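Local coordinates for hypothetical protein BP2299 (Bordetella pertussis Tohama I, PDB 2FQP) that is of uncharacterised function but folds as a small metal-binding cupin domain, a double-stranded beta-helix that holds a zinc ion inside its barrel, at residues T70-E73 / G74-H77. Sequence-based numbering, arbitrary orientation.
With ZN (zinc ion), chain E.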
# COMPACT_ATOMS: atom_id res chain seq x y z
N THR A 70 -7.49 -1.27 7.22
CA THR A 70 -6.77 -0.91 8.44
C THR A 70 -7.25 -1.71 9.66
O THR A 70 -8.40 -2.13 9.72
CB THR A 70 -6.85 0.62 8.71
OG1 THR A 70 -5.96 0.95 9.79
CG2 THR A 70 -8.26 1.08 9.01
N ARG A 71 -6.33 -1.94 10.59
CA ARG A 71 -6.58 -2.70 11.84
C ARG A 71 -5.96 -1.90 12.97
O ARG A 71 -4.93 -1.22 12.78
CB ARG A 71 -5.96 -4.09 11.81
CG ARG A 71 -6.51 -5.09 10.79
CD ARG A 71 -7.99 -5.37 10.97
NE ARG A 71 -8.36 -5.48 12.38
CZ ARG A 71 -8.04 -6.50 13.18
NH1 ARG A 71 -7.34 -7.55 12.72
NH2 ARG A 71 -8.41 -6.47 14.46
N PRO A 72 -6.54 -1.94 14.17
CA PRO A 72 -6.00 -1.08 15.24
C PRO A 72 -4.82 -1.65 16.03
O PRO A 72 -4.61 -2.87 16.09
CB PRO A 72 -7.20 -0.92 16.17
CG PRO A 72 -7.90 -2.27 16.04
CD PRO A 72 -7.74 -2.69 14.62
N GLU A 73 -4.10 -0.77 16.68
CA GLU A 73 -3.12 -1.19 17.68
C GLU A 73 -3.74 -2.29 18.56
O GLU A 73 -4.91 -2.14 19.01
CB GLU A 73 -2.71 -0.00 18.55
CG GLU A 73 -1.72 -0.30 19.67
CD GLU A 73 -1.32 0.98 20.39
OE1 GLU A 73 -1.56 2.08 19.84
OE2 GLU A 73 -0.75 0.88 21.50
N GLY A 74 -2.98 -3.36 18.81
CA GLY A 74 -3.35 -4.38 19.79
C GLY A 74 -3.69 -5.73 19.20
O GLY A 74 -3.81 -6.70 19.92
N VAL A 75 -3.80 -5.81 17.88
CA VAL A 75 -4.01 -7.10 17.21
C VAL A 75 -2.92 -8.07 17.61
O VAL A 75 -1.75 -7.74 17.59
CB VAL A 75 -4.04 -6.91 15.66
CG1 VAL A 75 -4.01 -8.23 14.96
CG2 VAL A 75 -5.28 -6.10 15.28
N GLU A 76 -3.33 -9.26 18.00
CA GLU A 76 -2.40 -10.38 18.32
C GLU A 76 -2.80 -11.51 17.44
O GLU A 76 -3.95 -11.93 17.46
CB GLU A 76 -2.48 -10.81 19.77
CG GLU A 76 -2.02 -9.75 20.76
CD GLU A 76 -1.39 -10.34 22.04
OE1 GLU A 76 -1.07 -11.57 22.11
OE2 GLU A 76 -1.21 -9.54 22.98
N HIS A 77 -1.87 -11.99 16.62
CA HIS A 77 -2.16 -13.09 15.73
C HIS A 77 -0.93 -13.71 15.07
O HIS A 77 0.17 -13.20 15.20
CB HIS A 77 -3.12 -12.63 14.62
CG HIS A 77 -2.58 -11.55 13.73
ND1 HIS A 77 -3.36 -10.93 12.78
CD2 HIS A 77 -1.36 -10.97 13.65
CE1 HIS A 77 -2.64 -10.04 12.13
NE2 HIS A 77 -1.43 -10.02 12.64
ZN ZN E . 0.36 -8.84 11.84
O HOH W 1 2.25 -8.12 10.56
O HOH W 2 1.01 -10.22 10.17
O HOH W 3 -0.39 -8.11 10.10
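Bends at chi2 (-59°) and chi3 fold the Arg71 chain back over Val75, whose chi1 of 170° sets CG1 anti to the backbone N and leaves CG2 beside it, on the side where the guanidinium lies. Arg71 directly precedes, and Val75 closes, a type II beta turn running from Pro72 to Val75 in the cupin double-stranded beta-helix; the turn joins strand 69-71 of one sheet to strand 76-80 of the other. Val75 CG2 sits 3.0 Å above the guanidinium plane, displaced toward the rim, and its nearest atom there is Arg71 NH2 at 3.3 Å. The two side chains cross at roughly a right angle, and CG2 makes the closest contact, by van der Waals forces. Val75 CG2 also lies 3.4 Å from Pro72 O and 4.3 Å from Pro72 CD, which packs the valine against the start of the turn. Gly74 holds the third turn position with phi near 113°, where a beta carbon would be jammed against Glu73 O. Glu73, directed outward at the solvent-exposed bend, donates its backbone N to Asp39 OD1, tying the turn to a nearby loop. Backbone hydrogen bonds between His36 and both Gly74 and Val75 then link the turn to a residue of the zinc site. The other methyl of Val75, CG1, rests 3.5 Å above the centre of the His77 ring, so one valine spans from the surface arginine to a buried metal ligand. Tyr40 also touches all three side chains. The zinc is bound by His34, His36 and His77 together with three waters; His77 NE2 lies 2.3 Å from the metal, and water 3 O, at 2.0 Å from the zinc, sits in plane at the edge of the His77 ring.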